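Local coordinates for CDP-archaeol synthase (Aeropyrum pernix K1, PDB 5GUF), which probably catalyses the transfer of CMP from CTP to an archaeal ether-lipid phosphate, forming CDP-archaeol and diphosphate in the membrane, at residues V7-D12 against N82-V87; S104-R109 against P119-L124. All coordinates share one frame; numbering follows the deposited sequence.

Interaction 1: residues V7-D12 against N82-V87; sequences VDWRID and NMLLAV. With MG (magnesium ion), chain D.
Val7 and Asn82 bring the two backbones together, their CA atoms 6.5 Å apart, where the N-terminal residues 7-12 pass the turn that opens helix 84-109. The Asn82 carboxamide spans the gap: ND2 donates to the carbonyl O of Val7 at 2.9 Å, moderately bent (146° at the hydrogen) and coming from above the carbonyl plane. Asn82 OD1 turns the other way and accepts from Leu84 N at 2.8 Å, a capping bond over the turn that leads into the helix. With CG anti to the backbone N (chi1 179°), the amide reaches out to Val7 while OD1 stays over the turn. Replacing Asn82 by alanine removes both amide bonds, and the Val7 carbonyl and the Leu84 N-H would probably lose these partners, letting the N-terminal segment drift from the turn.

Apolar contacts flank the amide. Both branches of Val7 meet the fork of Leu85, CG2 lying 3.9 Å from CD1 and CG1 4.1 Å from CD2. The six-membered ring of Trp9 reaches Leu84, CZ2 to CD1 3.8 Å, the two side chains crossing at about a right angle.

Beyond this patch the same segment wraps a magnesium ion, held by both Asp8 carboxylate oxygens, Arg10 O, Asp12 OD1 and two waters, with Glu16 completing the site. Asp8 OD1 also accepts from Arg10 N at 2.8 Å, an Asx turn that shapes the loop around the metal.

Val7 also packs on Ile19 of helix 14-29 and Leu85 on helix 59-80, while strand 10-11 pairs in parallel with strand 140-141.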
# COMPACT_ATOMS: atom_id res chain seq x y z
N VAL A 7 26.66 4.02 4.19
CA VAL A 7 25.51 4.77 3.71
C VAL A 7 26.04 5.97 2.94
O VAL A 7 26.80 6.78 3.49
CB VAL A 7 24.58 5.22 4.85
CG1 VAL A 7 23.42 6.07 4.31
CG2 VAL A 7 24.04 4.01 5.62
N ASP A 8 25.68 6.06 1.66
CA ASP A 8 26.00 7.23 0.86
C ASP A 8 24.68 7.88 0.45
O ASP A 8 23.62 7.52 0.97
CB ASP A 8 26.88 6.85 -0.34
CG ASP A 8 26.25 5.74 -1.18
OD1 ASP A 8 25.10 5.94 -1.65
OD2 ASP A 8 26.87 4.67 -1.37
N TRP A 9 24.74 8.80 -0.50
CA TRP A 9 23.57 9.57 -0.90
C TRP A 9 22.69 8.83 -1.88
O TRP A 9 21.53 9.22 -2.07
CB TRP A 9 23.99 10.90 -1.51
CG TRP A 9 24.63 11.87 -0.57
CD1 TRP A 9 25.97 12.16 -0.47
CD2 TRP A 9 23.96 12.70 0.39
NE1 TRP A 9 26.17 13.11 0.50
CE2 TRP A 9 24.96 13.47 1.04
CE3 TRP A 9 22.62 12.86 0.78
CZ2 TRP A 9 24.66 14.39 2.05
CZ3 TRP A 9 22.32 13.78 1.79
CH2 TRP A 9 23.34 14.54 2.41
N ARG A 10 23.19 7.78 -2.50
CA ARG A 10 22.41 6.98 -3.43
C ARG A 10 22.03 5.68 -2.72
O ARG A 10 22.83 4.75 -2.62
CB ARG A 10 23.19 6.71 -4.70
CG ARG A 10 22.41 5.92 -5.71
CD ARG A 10 23.24 5.64 -6.95
NE ARG A 10 22.40 5.57 -8.13
CZ ARG A 10 22.11 4.43 -8.76
NH1 ARG A 10 22.61 3.28 -8.31
NH2 ARG A 10 21.34 4.45 -9.84
N ILE A 11 20.79 5.61 -2.25
CA ILE A 11 20.28 4.43 -1.55
C ILE A 11 19.98 3.38 -2.61
O ILE A 11 18.94 3.45 -3.28
CB ILE A 11 19.05 4.76 -0.71
CG1 ILE A 11 19.33 6.01 0.11
CG2 ILE A 11 18.65 3.55 0.15
CD1 ILE A 11 20.51 5.84 1.04
N ASP A 12 20.86 2.40 -2.75
CA ASP A 12 20.76 1.45 -3.84
C ASP A 12 21.01 0.01 -3.41
O ASP A 12 21.21 -0.85 -4.26
CB ASP A 12 21.72 1.82 -4.99
CG ASP A 12 23.14 2.12 -4.50
OD1 ASP A 12 23.50 1.79 -3.35
OD2 ASP A 12 23.92 2.69 -5.30
N ASN A 82 29.17 7.01 8.86
CA ASN A 82 28.65 8.23 8.25
C ASN A 82 28.05 9.09 9.36
O ASN A 82 26.90 8.89 9.77
CB ASN A 82 27.63 7.89 7.16
CG ASN A 82 27.03 9.13 6.52
OD1 ASN A 82 27.16 10.24 7.03
ND2 ASN A 82 26.37 8.95 5.38
N MET A 83 28.82 10.07 9.81
CA MET A 83 28.37 10.91 10.91
C MET A 83 27.14 11.74 10.55
O MET A 83 26.43 12.19 11.46
CB MET A 83 29.51 11.82 11.35
CG MET A 83 30.61 11.06 12.10
SD MET A 83 30.09 10.37 13.70
CE MET A 83 30.25 8.61 13.41
N LEU A 84 26.87 11.95 9.26
CA LEU A 84 25.68 12.71 8.91
C LEU A 84 24.40 12.00 9.34
O LEU A 84 23.38 12.66 9.57
CB LEU A 84 25.66 12.97 7.40
CG LEU A 84 26.32 14.29 7.00
CD1 LEU A 84 26.09 14.58 5.52
CD2 LEU A 84 25.78 15.42 7.86
N LEU A 85 24.45 10.67 9.52
CA LEU A 85 23.31 9.93 10.06
C LEU A 85 22.90 10.42 11.44
O LEU A 85 21.72 10.31 11.80
CB LEU A 85 23.62 8.43 10.12
CG LEU A 85 23.94 7.75 8.78
CD1 LEU A 85 23.68 6.24 8.83
CD2 LEU A 85 23.16 8.42 7.64
N ALA A 86 23.84 10.91 12.25
CA ALA A 86 23.43 11.42 13.55
C ALA A 86 22.68 12.74 13.42
O ALA A 86 21.87 13.07 14.28
CB ALA A 86 24.63 11.59 14.48
N VAL A 87 22.96 13.48 12.36
CA VAL A 87 22.27 14.74 12.11
C VAL A 87 20.94 14.52 11.40
O VAL A 87 19.96 15.20 11.69
CB VAL A 87 23.21 15.66 11.30
CG1 VAL A 87 22.48 16.92 10.81
CG2 VAL A 87 24.43 16.01 12.14
MG MG D . 24.62 3.64 -2.04
O HOH W 1 25.85 3.78 -4.23
O HOH W 2 25.75 2.25 -2.09

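Interaction 2: residues S104-R109 against P119-L124. With K (potassium ion), chain F; CTP (cytidine-5'-triphosphate), chain B.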
# COMPACT_ATOMS: atom_id res chain seq x y z
N SER A 104 -3.16 8.01 10.55
CA SER A 104 -4.28 8.06 11.50
C SER A 104 -5.30 9.11 11.09
O SER A 104 -6.51 8.88 11.20
CB SER A 104 -3.76 8.35 12.90
OG SER A 104 -3.40 7.14 13.51
N PHE A 105 -4.82 10.27 10.64
CA PHE A 105 -5.72 11.28 10.10
C PHE A 105 -6.60 10.70 8.99
O PHE A 105 -7.82 10.90 8.98
CB PHE A 105 -4.92 12.47 9.56
CG PHE A 105 -5.78 13.50 8.89
CD1 PHE A 105 -6.60 14.33 9.64
CD2 PHE A 105 -5.78 13.62 7.51
CE1 PHE A 105 -7.40 15.29 9.03
CE2 PHE A 105 -6.57 14.57 6.88
CZ PHE A 105 -7.39 15.40 7.64
N VAL A 106 -5.98 9.99 8.05
CA VAL A 106 -6.73 9.45 6.92
C VAL A 106 -7.72 8.39 7.41
O VAL A 106 -8.86 8.34 6.94
CB VAL A 106 -5.76 8.92 5.84
CG1 VAL A 106 -6.45 7.95 4.89
CG2 VAL A 106 -5.17 10.10 5.05
N LYS A 107 -7.33 7.59 8.40
CA LYS A 107 -8.25 6.57 8.91
C LYS A 107 -9.48 7.20 9.55
O LYS A 107 -10.60 6.71 9.36
CB LYS A 107 -7.55 5.65 9.92
CG LYS A 107 -6.48 4.75 9.34
CD LYS A 107 -5.74 4.03 10.43
CE LYS A 107 -6.53 2.85 10.94
NZ LYS A 107 -5.73 2.09 11.94
N ARG A 108 -9.28 8.27 10.32
CA ARG A 108 -10.42 8.92 10.97
C ARG A 108 -11.37 9.51 9.93
O ARG A 108 -12.59 9.35 10.04
CB ARG A 108 -9.94 10.01 11.95
CG ARG A 108 -9.10 9.53 13.15
CD ARG A 108 -9.77 8.47 14.04
NE ARG A 108 -9.50 7.10 13.60
CZ ARG A 108 -8.33 6.47 13.75
NH1 ARG A 108 -7.30 7.08 14.32
NH2 ARG A 108 -8.18 5.22 13.31
N ARG A 109 -10.83 10.20 8.92
CA ARG A 109 -11.68 10.79 7.89
C ARG A 109 -12.48 9.73 7.14
O ARG A 109 -13.54 10.05 6.58
CB ARG A 109 -10.84 11.60 6.89
CG ARG A 109 -10.00 12.68 7.53
CD ARG A 109 -10.81 13.88 8.06
NE ARG A 109 -11.58 13.63 9.28
CZ ARG A 109 -11.06 13.41 10.50
NH1 ARG A 109 -9.75 13.39 10.69
NH2 ARG A 109 -11.87 13.21 11.54
N PRO A 119 -4.82 -2.46 6.78
CA PRO A 119 -3.61 -3.16 6.32
C PRO A 119 -2.94 -2.40 5.19
O PRO A 119 -3.59 -1.67 4.43
CB PRO A 119 -4.15 -4.52 5.86
CG PRO A 119 -5.52 -4.21 5.41
CD PRO A 119 -6.04 -3.16 6.38
N LEU A 120 -1.62 -2.56 5.10
CA LEU A 120 -0.77 -1.76 4.23
C LEU A 120 -0.58 -0.36 4.81
O LEU A 120 0.54 -0.00 5.17
CB LEU A 120 -1.31 -1.69 2.80
CG LEU A 120 -1.18 -2.96 1.97
CD1 LEU A 120 -1.29 -2.61 0.48
CD2 LEU A 120 0.12 -3.76 2.27
N LEU A 121 -1.65 0.44 4.91
CA LEU A 121 -1.50 1.80 5.41
C LEU A 121 -0.91 1.82 6.82
O LEU A 121 -0.01 2.62 7.11
CB LEU A 121 -2.85 2.54 5.38
CG LEU A 121 -2.86 3.98 5.93
CD1 LEU A 121 -1.92 4.90 5.11
CD2 LEU A 121 -4.26 4.57 5.99
N ASP A 122 -1.41 0.95 7.72
CA ASP A 122 -0.89 0.89 9.09
C ASP A 122 0.59 0.55 9.12
O ASP A 122 1.30 0.93 10.06
CB ASP A 122 -1.66 -0.16 9.90
CG ASP A 122 -3.02 0.33 10.40
OD1 ASP A 122 -3.27 1.55 10.34
OD2 ASP A 122 -3.84 -0.52 10.82
N GLN A 123 1.08 -0.20 8.14
CA GLN A 123 2.47 -0.64 8.20
C GLN A 123 3.41 0.28 7.42
O GLN A 123 4.61 0.26 7.67
CB GLN A 123 2.60 -2.07 7.66
CG GLN A 123 1.90 -3.14 8.48
CD GLN A 123 0.39 -3.19 8.22
OE1 GLN A 123 -0.09 -2.88 7.13
NE2 GLN A 123 -0.36 -3.60 9.25
N LEU A 124 2.89 1.09 6.50
CA LEU A 124 3.75 1.81 5.58
C LEU A 124 3.71 3.33 5.73
O LEU A 124 4.61 4.00 5.20
CB LEU A 124 3.39 1.43 4.14
CG LEU A 124 3.79 -0.00 3.78
CD1 LEU A 124 3.56 -0.28 2.30
CD2 LEU A 124 5.26 -0.27 4.16
K K F . 0.39 2.86 12.61
N1 CTP B . 1.19 5.64 20.14
C2 CTP B . 1.29 6.85 20.83
N3 CTP B . 1.65 8.02 20.18
C4 CTP B . 1.98 7.98 18.83
C5 CTP B . 1.93 6.76 18.15
C6 CTP B . 1.37 5.64 18.77
O2 CTP B . 1.05 6.89 22.03
N4 CTP B . 2.35 9.10 18.21
C1' CTP B . 0.85 4.41 20.91
C2' CTP B . -0.63 4.37 21.24
O2' CTP B . -0.80 3.68 22.46
C3' CTP B . -1.20 3.53 20.12
C4' CTP B . -0.11 2.49 19.97
O4' CTP B . 1.11 3.19 20.21
O3' CTP B . -2.45 2.99 20.48
C5' CTP B . -0.14 1.80 18.61
O5' CTP B . 0.14 2.70 17.56
PA CTP B . -0.85 2.79 16.30
O1A CTP B . -1.11 1.37 15.84
O2A CTP B . -0.30 3.66 15.19
O3A CTP B . -2.18 3.48 16.91
PB CTP B . -3.65 2.81 16.89
O1B CTP B . -4.00 2.39 18.30
O2B CTP B . -3.76 1.63 15.96
O3B CTP B . -4.57 4.04 16.38
PG CTP B . -4.84 4.37 14.81
O1G CTP B . -6.12 3.70 14.40
O2G CTP B . -4.89 5.87 14.71
O3G CTP B . -3.72 3.87 13.94
O HOH W 3 -1.16 5.38 11.92
O HOH W 4 -2.37 2.19 13.25
O HOH W 5 2.87 3.17 12.12
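Lys107 and Asp122 form the polar link between the two segments, a salt bridge in which Lys107 NZ lies 3.0 Å from Asp122 OD1 on its syn side and makes a weaker bond to OD2. A bend at chi3 (79°) brings Lys107 NZ across the Asp122 carboxylate, where NZ also donates to CTP O1G at 3.0 Å and to Arg116 O. Ala118 N donates to Asp122 OD2, helping to fix the carboxylate.

The gamma-phosphate is gripped further by Arg108, whose guanidinium presents its edge: Arg108 NH2 donates to CTP O1G at 2.8 Å. These cations probably offset the triphosphate charge. Asp122 contributes its backbone O, at a long 3.3 Å, to a potassium ion that also binds CTP O2A, three waters and Asp100.

Apolar packing lies beside the salt bridge. Leu121 CD2 rests 4.0 Å from the Lys107 aliphatic CG and 4.2 Å from Val106 CG1, Lys107 and Leu121 running past each other in opposite directions.

The contact joins the C-terminal end of helix 84-109 to the start of helix 121-136; Leu120 packs on Leu154 of helix 143-161, and Leu121 on Pro119 of the second subunit.

The two contacts lie on opposite sides of the chain's centre, their centres about 29 Å apart and their nearest atoms about 14 Å apart, so they do not touch. Helix 84-109 joins them: interaction 1 lies at its N-terminal end and interaction 2 at its C-terminal end. Along the chain they come in series, 7-12 with 82-87 closing before 104-109 with 119-124 opens. The first closes over 69 intervening residues, including helices 14-29 and 59-80; the second spans a nine-residue connection without helix or strand. One end of the shared helix thus adjoins a magnesium site near the N-terminus, and the other carries part of the CTP pocket.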